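PDB 3D2L: SAM-dependent methyltransferase from Exiguobacterium sibiricum 255-15, which probably transfers methyl groups from S-adenosylmethionine to an acceptor substrate that has not been identified. Local coordinates for residues 133-147 and 198-210. Sequence-based numbering, arbitrary orientation.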
ATOM      1  N   LEU A 133     -11.782  -5.615  -5.345  1.00 28.15           N
ATOM      2  CA  LEU A 133     -10.977  -4.994  -4.331  1.00 28.53           C
ATOM      3  C   LEU A 133      -9.805  -5.938  -4.111  1.00 30.48           C
ATOM      4  O   LEU A 133      -9.996  -7.119  -3.781  1.00 30.46           O
ATOM      5  CB  LEU A 133     -11.732  -4.770  -3.008  1.00 29.38           C
ATOM      6  CG  LEU A 133     -10.922  -4.302  -1.800  1.00 31.93           C
ATOM      7  CD1 LEU A 133     -10.172  -2.914  -2.074  1.00 28.03           C
ATOM      8  CD2 LEU A 133     -11.813  -4.231  -0.557  1.00 31.07           C
ATOM      9  N   LEU A 134      -8.597  -5.406  -4.317  1.00 30.01           N
ATOM     10  CA  LEU A 134      -7.353  -6.134  -4.160  1.00 30.73           C
ATOM     11  C   LEU A 134      -6.477  -5.432  -3.154  1.00 29.86           C
ATOM     12  O   LEU A 134      -6.316  -4.232  -3.233  1.00 29.98           O
ATOM     13  CB  LEU A 134      -6.577  -6.177  -5.476  1.00 29.84           C
ATOM     14  CG  LEU A 134      -7.040  -7.089  -6.597  1.00 34.18           C
ATOM     15  CD1 LEU A 134      -8.317  -6.567  -7.191  1.00 36.06           C
ATOM     16  CD2 LEU A 134      -5.933  -7.170  -7.672  1.00 33.53           C
ATOM     17  N   PHE A 135      -5.904  -6.183  -2.221  1.00 26.63           N
ATOM     18  CA  PHE A 135      -4.957  -5.645  -1.259  1.00 27.52           C
ATOM     19  C   PHE A 135      -4.058  -6.756  -0.715  1.00 27.71           C
ATOM     20  O   PHE A 135      -4.416  -7.930  -0.689  1.00 26.00           O
ATOM     21  CB  PHE A 135      -5.615  -4.894  -0.061  1.00 27.02           C
ATOM     22  CG  PHE A 135      -6.509  -5.763   0.819  1.00 26.02           C
ATOM     23  CD1 PHE A 135      -6.003  -6.428   1.920  1.00 28.86           C
ATOM     24  CD2 PHE A 135      -7.852  -5.896   0.547  1.00 34.21           C
ATOM     25  CE1 PHE A 135      -6.811  -7.206   2.723  1.00 29.98           C
ATOM     26  CE2 PHE A 135      -8.667  -6.665   1.372  1.00 27.51           C
ATOM     27  CZ  PHE A 135      -8.148  -7.321   2.435  1.00 28.60           C
ATOM     28  N   ASP A 136      -2.872  -6.350  -0.275  1.00 28.41           N
ATOM     29  CA  ASP A 136      -1.915  -7.263   0.344  1.00 29.05           C
ATOM     30  C   ASP A 136      -1.503  -6.669   1.686  1.00 28.20           C
ATOM     31  O   ASP A 136      -1.363  -5.423   1.835  1.00 28.14           O
ATOM     32  CB  ASP A 136      -0.692  -7.511  -0.543  1.00 28.38           C
ATOM     33  CG  ASP A 136       0.015  -6.217  -0.936  1.00 29.14           C
ATOM     34  OD1 ASP A 136      -0.496  -5.478  -1.816  1.00 30.06           O
ATOM     35  OD2 ASP A 136       1.105  -5.972  -0.384  1.00 32.72           O
ATOM     36  N   VAL A 137      -1.349  -7.563   2.664  1.00 27.81           N
ATOM     37  CA  VAL A 137      -1.045  -7.169   4.046  1.00 27.99           C
ATOM     38  C   VAL A 137      -0.018  -8.073   4.669  1.00 28.92           C
ATOM     39  O   VAL A 137       0.249  -9.166   4.172  1.00 28.64           O
ATOM     40  CB  VAL A 137      -2.320  -7.195   4.966  1.00 27.42           C
ATOM     41  CG1 VAL A 137      -3.280  -6.031   4.651  1.00 28.67           C
ATOM     42  CG2 VAL A 137      -3.045  -8.540   4.900  1.00 27.51           C
ATOM     43  N   HIS A 138       0.573  -7.599   5.758  1.00 28.57           N
ATOM     44  CA  HIS A 138       1.483  -8.405   6.527  1.00 29.35           C
ATOM     45  C   HIS A 138       0.721  -9.554   7.174  1.00 28.38           C
ATOM     46  O   HIS A 138      -0.431  -9.402   7.549  1.00 28.22           O
ATOM     47  CB  HIS A 138       2.142  -7.597   7.665  1.00 26.52           C
ATOM     48  CG  HIS A 138       2.884  -6.383   7.199  1.00 28.34           C
ATOM     49  ND1 HIS A 138       3.790  -6.425   6.166  1.00 30.51           N
ATOM     50  CD2 HIS A 138       2.876  -5.103   7.644  1.00 29.48           C
ATOM     51  CE1 HIS A 138       4.327  -5.232   6.008  1.00 28.72           C
ATOM     52  NE2 HIS A 138       3.790  -4.408   6.894  1.00 26.68           N
ATOM     53  N   SER A 139       1.395 -10.691   7.293  1.00 30.79           N
ATOM     54  CA  SER A 139       0.864 -11.824   7.996  1.00 31.99           C
ATOM     55  C   SER A 139       1.219 -11.624   9.445  1.00 30.69           C
ATOM     56  O   SER A 139       2.166 -10.872   9.741  1.00 29.88           O
ATOM     57  CB  SER A 139       1.558 -13.079   7.538  1.00 31.25           C
ATOM     58  OG  SER A 139       2.950 -12.971   7.804  1.00 32.50           O
ATOM     59  N   PRO A 140       0.474 -12.277  10.362  1.00 29.87           N
ATOM     60  CA  PRO A 140       0.854 -12.297  11.786  1.00 30.92           C
ATOM     61  C   PRO A 140       2.304 -12.784  12.003  1.00 29.09           C
ATOM     62  O   PRO A 140       3.025 -12.223  12.829  1.00 30.20           O
ATOM     63  CB  PRO A 140      -0.144 -13.286  12.385  1.00 29.26           C
ATOM     64  CG  PRO A 140      -1.322 -13.154  11.538  1.00 29.93           C
ATOM     65  CD  PRO A 140      -0.796 -12.991  10.147  1.00 32.52           C
ATOM     66  N   TYR A 141       2.739 -13.781  11.237  1.00 30.45           N
ATOM     67  CA  TYR A 141       4.101 -14.321  11.328  1.00 30.73           C
ATOM     68  C   TYR A 141       5.181 -13.267  11.079  1.00 30.46           C
ATOM     69  O   TYR A 141       6.190 -13.235  11.786  1.00 30.11           O
ATOM     70  CB  TYR A 141       4.260 -15.487  10.340  1.00 35.03           C
ATOM     71  CG  TYR A 141       5.625 -16.139  10.335  1.00 32.86           C
ATOM     72  CD1 TYR A 141       5.976 -17.072  11.310  1.00 39.39           C
ATOM     73  CD2 TYR A 141       6.551 -15.846   9.351  1.00 37.71           C
ATOM     74  CE1 TYR A 141       7.215 -17.669  11.305  1.00 35.70           C
ATOM     75  CE2 TYR A 141       7.798 -16.434   9.347  1.00 39.37           C
ATOM     76  CZ  TYR A 141       8.120 -17.341  10.319  1.00 36.90           C
ATOM     77  OH  TYR A 141       9.350 -17.937  10.305  1.00 44.55           O
ATOM     78  N   LYS A 142       4.978 -12.409  10.074  1.00 32.86           N
ATOM     79  CA  LYS A 142       5.923 -11.322   9.770  1.00 32.65           C
ATOM     80  C   LYS A 142       6.059 -10.387  10.948  1.00 32.27           C
ATOM     81  O   LYS A 142       7.160  -9.990  11.326  1.00 31.13           O
ATOM     82  CB  LYS A 142       5.478 -10.526   8.551  1.00 33.27           C
ATOM     83  CG  LYS A 142       6.451  -9.424   8.168  1.00 36.68           C
ATOM     84  CD  LYS A 142       6.201  -8.970   6.783  1.00 38.27           C
ATOM     85  CE  LYS A 142       7.202  -7.947   6.293  1.00 38.80           C
ATOM     86  NZ  LYS A 142       6.947  -7.669   4.816  1.00 36.68           N
HETATM   87  N   MSE A 143       4.924 -10.036  11.533  1.00 34.10           N
HETATM   88  CA  MSE A 143       4.912  -9.162  12.705  0.50 36.22           C
HETATM   89  C   MSE A 143       5.732  -9.777  13.830  1.00 38.07           C
HETATM   90  O   MSE A 143       6.484  -9.079  14.510  1.00 41.41           O
HETATM   91  CB  MSE A 143       3.485  -8.934  13.210  0.50 35.85           C
HETATM   92  CG  MSE A 143       2.490  -8.419  12.172  0.50 35.11           C
HETATM   93 SE   MSE A 143       3.035  -6.776  11.270  0.38 37.87          SE
HETATM   94  CE  MSE A 143       3.445  -5.765  12.870  0.50 42.12           C
ATOM     95  N   GLU A 144       5.590 -11.088  14.010  1.00 39.23           N
ATOM     96  CA  GLU A 144       6.270 -11.773  15.099  0.50 39.60           C
ATOM     97  C   GLU A 144       7.743 -12.103  14.812  1.00 39.40           C
ATOM     98  O   GLU A 144       8.467 -12.506  15.724  1.00 40.78           O
ATOM     99  CB  GLU A 144       5.488 -13.028  15.495  0.50 41.06           C
ATOM    100  CG  GLU A 144       3.981 -12.805  15.816  0.50 44.41           C
ATOM    101  CD  GLU A 144       3.698 -11.967  17.069  0.50 44.89           C
ATOM    102  OE1 GLU A 144       4.239 -10.853  17.208  0.50 43.56           O
ATOM    103  OE2 GLU A 144       2.877 -12.415  17.895  0.50 40.27           O
ATOM    104  N   THR A 145       8.200 -11.907  13.570  1.00 39.25           N
ATOM    105  CA  THR A 145       9.600 -12.178  13.196  1.00 38.68           C
ATOM    106  C   THR A 145      10.382 -10.933  12.726  1.00 38.54           C
ATOM    107  O   THR A 145      11.172 -10.377  13.489  1.00 40.94           O
ATOM    108  CB  THR A 145       9.711 -13.321  12.127  1.00 37.86           C
ATOM    109  OG1 THR A 145       9.032 -12.936  10.929  1.00 38.21           O
ATOM    110  CG2 THR A 145       9.134 -14.663  12.655  1.00 32.80           C
ATOM    111  N   LEU A 146      10.127 -10.482  11.491  1.00 38.16           N
ATOM    112  CA  LEU A 146      10.857  -9.369  10.858  1.00 37.82           C
ATOM    113  C   LEU A 146      10.641  -8.002  11.508  1.00 38.25           C
ATOM    114  O   LEU A 146      11.484  -7.108  11.364  1.00 38.25           O
ATOM    115  CB  LEU A 146      10.515  -9.279   9.350  1.00 37.58           C
ATOM    116  CG  LEU A 146      10.902 -10.513   8.518  1.00 42.54           C
ATOM    117  CD1 LEU A 146      10.373 -10.402   7.099  1.00 41.84           C
ATOM    118  CD2 LEU A 146      12.418 -10.717   8.523  1.00 39.19           C
ATOM    119  N   PHE A 147       9.527  -7.850  12.228  1.00 37.28           N
ATOM    120  CA  PHE A 147       9.240  -6.599  12.916  1.00 36.58           C
ATOM    121  C   PHE A 147       9.321  -6.756  14.420  1.00 36.36           C
ATOM    122  O   PHE A 147       8.840  -5.897  15.137  1.00 38.33           O
ATOM    123  CB  PHE A 147       7.862  -6.065  12.537  1.00 33.62           C
ATOM    124  CG  PHE A 147       7.717  -5.683  11.068  1.00 35.59           C
ATOM    125  CD1 PHE A 147       8.782  -5.154  10.349  1.00 32.66           C
ATOM    126  CD2 PHE A 147       6.481  -5.767  10.453  1.00 32.24           C
ATOM    127  CE1 PHE A 147       8.625  -4.788   8.994  1.00 32.36           C
ATOM    128  CE2 PHE A 147       6.317  -5.381   9.142  1.00 35.11           C
ATOM    129  CZ  PHE A 147       7.376  -4.889   8.427  1.00 32.17           C
ATOM    130  N   GLN A 198       1.885   0.322  12.156  1.00 27.82           N
ATOM    131  CA  GLN A 198       1.171  -0.659  11.351  1.00 27.36           C
ATOM    132  C   GLN A 198       0.567  -1.734  12.219  1.00 28.89           C
ATOM    133  O   GLN A 198       1.074  -2.027  13.297  1.00 28.16           O
ATOM    134  CB  GLN A 198       2.058  -1.266  10.295  1.00 30.22           C
ATOM    135  CG  GLN A 198       2.263  -0.385   9.099  1.00 29.85           C
ATOM    136  CD  GLN A 198       3.013  -1.111   8.012  1.00 31.67           C
ATOM    137  OE1 GLN A 198       4.019  -1.809   8.298  1.00 28.85           O
ATOM    138  NE2 GLN A 198       2.539  -0.982   6.756  1.00 23.26           N
ATOM    139  N   ARG A 199      -0.553  -2.278  11.752  1.00 27.80           N
ATOM    140  CA  ARG A 199      -1.246  -3.291  12.469  1.00 31.20           C
ATOM    141  C   ARG A 199      -1.891  -4.259  11.481  1.00 28.36           C
ATOM    142  O   ARG A 199      -2.392  -3.887  10.397  1.00 27.35           O
ATOM    143  CB  ARG A 199      -2.308  -2.655  13.404  1.00 28.49           C
ATOM    144  CG  ARG A 199      -3.110  -3.641  14.209  1.00 31.34           C
ATOM    145  CD  ARG A 199      -4.095  -2.899  15.070  1.00 31.99           C
ATOM    146  NE  ARG A 199      -4.866  -3.824  15.883  1.00 31.89           N
ATOM    147  CZ  ARG A 199      -5.832  -3.447  16.689  1.00 32.94           C
ATOM    148  NH1 ARG A 199      -6.128  -2.159  16.823  1.00 33.04           N
ATOM    149  NH2 ARG A 199      -6.477  -4.365  17.391  1.00 34.71           N
ATOM    150  N   THR A 200      -1.838  -5.528  11.844  1.00 25.98           N
ATOM    151  CA  THR A 200      -2.442  -6.542  11.042  1.00 26.79           C
ATOM    152  C   THR A 200      -3.327  -7.443  11.903  1.00 28.10           C
ATOM    153  O   THR A 200      -3.447  -7.256  13.142  1.00 27.03           O
ATOM    154  CB  THR A 200      -1.386  -7.291  10.167  1.00 28.24           C
ATOM    155  OG1 THR A 200      -2.034  -7.823   9.011  1.00 26.92           O
ATOM    156  CG2 THR A 200      -0.648  -8.409  10.971  1.00 23.30           C
ATOM    157  N   TYR A 201      -4.000  -8.354  11.214  1.00 28.94           N
ATOM    158  CA  TYR A 201      -4.950  -9.293  11.766  1.00 28.24           C
ATOM    159  C   TYR A 201      -4.800 -10.643  11.057  1.00 29.27           C
ATOM    160  O   TYR A 201      -4.235 -10.717   9.925  1.00 27.30           O
ATOM    161  CB  TYR A 201      -6.389  -8.774  11.545  1.00 25.89           C
ATOM    162  CG  TYR A 201      -6.625  -7.407  12.147  1.00 29.95           C
ATOM    163  CD1 TYR A 201      -6.410  -6.239  11.394  1.00 26.03           C
ATOM    164  CD2 TYR A 201      -7.046  -7.272  13.467  1.00 28.64           C
ATOM    165  CE1 TYR A 201      -6.589  -4.991  11.955  1.00 29.20           C
ATOM    166  CE2 TYR A 201      -7.275  -6.026  14.015  1.00 30.57           C
ATOM    167  CZ  TYR A 201      -7.033  -4.889  13.257  1.00 27.92           C
ATOM    168  OH  TYR A 201      -7.235  -3.635  13.811  1.00 32.17           O
ATOM    169  N   PRO A 202      -5.247 -11.731  11.722  1.00 29.87           N
ATOM    170  CA  PRO A 202      -5.289 -13.008  11.016  1.00 29.91           C
ATOM    171  C   PRO A 202      -6.149 -12.860   9.742  1.00 28.68           C
ATOM    172  O   PRO A 202      -7.104 -12.100   9.734  1.00 27.49           O
ATOM    173  CB  PRO A 202      -5.951 -13.943  12.028  1.00 31.45           C
ATOM    174  CG  PRO A 202      -5.609 -13.357  13.361  1.00 30.53           C
ATOM    175  CD  PRO A 202      -5.642 -11.869  13.137  1.00 32.01           C
ATOM    176  N   PRO A 203      -5.791 -13.544   8.653  1.00 31.41           N
ATOM    177  CA  PRO A 203      -6.584 -13.412   7.423  1.00 28.70           C
ATOM    178  C   PRO A 203      -8.092 -13.614   7.589  1.00 28.58           C
ATOM    179  O   PRO A 203      -8.873 -12.944   6.950  1.00 28.18           O
ATOM    180  CB  PRO A 203      -5.993 -14.484   6.506  1.00 30.86           C
ATOM    181  CG  PRO A 203      -4.615 -14.671   7.005  1.00 36.41           C
ATOM    182  CD  PRO A 203      -4.614 -14.417   8.475  1.00 32.70           C
ATOM    183  N   GLU A 204      -8.484 -14.518   8.460  1.00 26.82           N
ATOM    184  CA  GLU A 204      -9.892 -14.775   8.723  1.00 28.29           C
ATOM    185  C   GLU A 204     -10.639 -13.525   9.208  1.00 26.95           C
ATOM    186  O   GLU A 204     -11.822 -13.416   8.982  1.00 25.13           O
ATOM    187  CB  GLU A 204     -10.031 -15.850   9.799  1.00 28.76           C
ATOM    188  CG  GLU A 204      -9.504 -17.221   9.389  1.00 39.89           C
ATOM    189  CD  GLU A 204      -7.967 -17.372   9.363  1.00 49.06           C
ATOM    190  OE1 GLU A 204      -7.215 -16.572   9.995  1.00 35.91           O
ATOM    191  OE2 GLU A 204      -7.522 -18.343   8.699  1.00 60.99           O
ATOM    192  N   GLN A 205      -9.957 -12.633   9.931  1.00 27.23           N
ATOM    193  CA  GLN A 205     -10.583 -11.405  10.418  1.00 28.55           C
ATOM    194  C   GLN A 205     -10.876 -10.489   9.247  1.00 28.99           C
ATOM    195  O   GLN A 205     -11.954  -9.897   9.168  1.00 25.26           O
ATOM    196  CB  GLN A 205      -9.690 -10.656  11.416  1.00 29.14           C
ATOM    197  CG  GLN A 205     -10.323  -9.350  11.880  1.00 29.24           C
ATOM    198  CD  GLN A 205     -11.643  -9.562  12.585  1.00 32.50           C
ATOM    199  OE1 GLN A 205     -11.662  -9.775  13.782  1.00 31.98           O
ATOM    200  NE2 GLN A 205     -12.751  -9.459  11.860  1.00 32.44           N
ATOM    201  N   TYR A 206      -9.915 -10.383   8.328  1.00 27.65           N
ATOM    202  CA  TYR A 206     -10.119  -9.596   7.123  1.00 25.19           C
ATOM    203  C   TYR A 206     -11.245 -10.145   6.219  1.00 25.35           C
ATOM    204  O   TYR A 206     -11.981  -9.367   5.637  1.00 26.14           O
ATOM    205  CB  TYR A 206      -8.839  -9.480   6.287  1.00 26.48           C
ATOM    206  CG  TYR A 206      -7.778  -8.511   6.860  1.00 24.68           C
ATOM    207  CD1 TYR A 206      -7.963  -7.126   6.791  1.00 27.09           C
ATOM    208  CD2 TYR A 206      -6.592  -8.982   7.358  1.00 24.47           C
ATOM    209  CE1 TYR A 206      -7.005  -6.242   7.283  1.00 22.92           C
ATOM    210  CE2 TYR A 206      -5.611  -8.126   7.815  1.00 27.50           C
ATOM    211  CZ  TYR A 206      -5.818  -6.752   7.782  1.00 26.69           C
ATOM    212  OH  TYR A 206      -4.853  -5.906   8.250  1.00 27.13           O
ATOM    213  N   ILE A 207     -11.315 -11.459   6.057  1.00 25.22           N
ATOM    214  CA  ILE A 207     -12.375 -12.144   5.274  1.00 25.70           C
ATOM    215  C   ILE A 207     -13.731 -11.793   5.875  1.00 26.78           C
ATOM    216  O   ILE A 207     -14.648 -11.481   5.162  1.00 25.50           O
ATOM    217  CB  ILE A 207     -12.194 -13.695   5.273  1.00 26.29           C
ATOM    218  CG1 ILE A 207     -10.941 -14.122   4.464  1.00 27.12           C
ATOM    219  CG2 ILE A 207     -13.457 -14.414   4.702  1.00 24.57           C
ATOM    220  CD1 ILE A 207     -10.421 -15.599   4.803  1.00 24.09           C
ATOM    221  N   THR A 208     -13.853 -11.831   7.199  1.00 23.57           N
ATOM    222  CA  THR A 208     -15.127 -11.481   7.848  1.00 26.94           C
ATOM    223  C   THR A 208     -15.575 -10.065   7.563  1.00 25.42           C
ATOM    224  O   THR A 208     -16.730  -9.815   7.276  1.00 25.87           O
ATOM    225  CB  THR A 208     -15.019 -11.678   9.381  1.00 25.45           C
ATOM    226  OG1 THR A 208     -14.838 -13.068   9.628  1.00 31.43           O
ATOM    227  CG2 THR A 208     -16.286 -11.217  10.072  1.00 32.19           C
ATOM    228  N   TRP A 209     -14.652  -9.124   7.681  1.00 25.74           N
ATOM    229  CA  TRP A 209     -14.929  -7.736   7.401  1.00 23.07           C
ATOM    230  C   TRP A 209     -15.290  -7.522   5.968  1.00 23.55           C
ATOM    231  O   TRP A 209     -16.190  -6.740   5.684  1.00 24.13           O
ATOM    232  CB  TRP A 209     -13.728  -6.846   7.781  1.00 23.87           C
ATOM    233  CG  TRP A 209     -13.464  -6.716   9.279  1.00 22.37           C
ATOM    234  CD1 TRP A 209     -14.386  -6.776  10.282  1.00 28.42           C
ATOM    235  CD2 TRP A 209     -12.215  -6.426   9.905  1.00 24.99           C
ATOM    236  NE1 TRP A 209     -13.773  -6.579  11.501  1.00 23.46           N
ATOM    237  CE2 TRP A 209     -12.444  -6.347  11.290  1.00 27.19           C
ATOM    238  CE3 TRP A 209     -10.910  -6.259   9.425  1.00 24.37           C
ATOM    239  CZ2 TRP A 209     -11.417  -6.113  12.193  1.00 29.68           C
ATOM    240  CZ3 TRP A 209      -9.909  -6.000  10.306  1.00 29.76           C
ATOM    241  CH2 TRP A 209     -10.157  -5.913  11.671  1.00 26.94           C
ATOM    242  N   LEU A 210     -14.579  -8.174   5.050  1.00 23.19           N
ATOM    243  CA  LEU A 210     -14.923  -8.088   3.633  1.00 23.18           C
ATOM    244  C   LEU A 210     -16.363  -8.539   3.378  1.00 24.54           C
ATOM    245  O   LEU A 210     -17.096  -7.855   2.692  1.00 27.44           O
ATOM    246  CB  LEU A 210     -13.957  -8.885   2.763  1.00 24.45           C
ATOM    247  CG  LEU A 210     -12.582  -8.221   2.558  1.00 25.55           C
ATOM    248  CD1 LEU A 210     -11.547  -9.246   2.038  1.00 22.88           C
ATOM    249  CD2 LEU A 210     -12.691  -6.939   1.670  1.00 26.35           C
TER
HETATM  250  O   HOH W   1      -3.043 -11.321   7.629  1.00 29.02           O
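Thr200 holds OG1 anti to its own backbone N (chi1 -154°), which turns the hydroxyl onto the carbonyl of His138, while the imidazole of His138, its CG anti to the carbonyl carbon (chi1 -57°), swings over to the amide of Gln198. Thr200 OG1 donates to His138 O at 2.7 Å, with the donor tilted out of the carbonyl plane. A water donates to the same oxygen and to Tyr201 O, so His138 O takes two bonds and is linked directly to Thr200 and through the water to Tyr201. His138 NE2 donates a hydrogen bond to Gln198 OE1 at 3.0 Å. This oxygen lies close to the imidazole plane, but the ring and amide planes stand 81° apart and the donor sits above the amide rather than on a lone pair. His176 binds the same oxygen and Asp105 holds Gln198 NE2, fixing the rotation of the amide; Phe147 CE2 lies over one imidazole face. A leucine in place of His138 would probably leave Gln198 OE1 with one donor fewer and Phe147 without its flat neighbour. Beside the hydroxyl, Thr200 CG2 lies against Met143 CG, in one of the two conformers deposited for this selenomethionine. Further back along strand 133-138, packing turns apolar: Val137 CG2 meets Tyr206 CE2 at 3.9 Å, Phe135 CE1 comes over one face of the Tyr206 ring, and Leu210 reaches the Phe135 edge with CD1 and Leu133 CD2 with its own CD2 (3.6 Å). Helix 203-210 thus lies against a strand of the Rossmann-like methyltransferase sheet, at the point where the chain returns from the four-stranded antiparallel sheet. Polar bonds gathered at His138 imply a junction fixed in direction at one end, with buried apolar contacts along the rest of the strand.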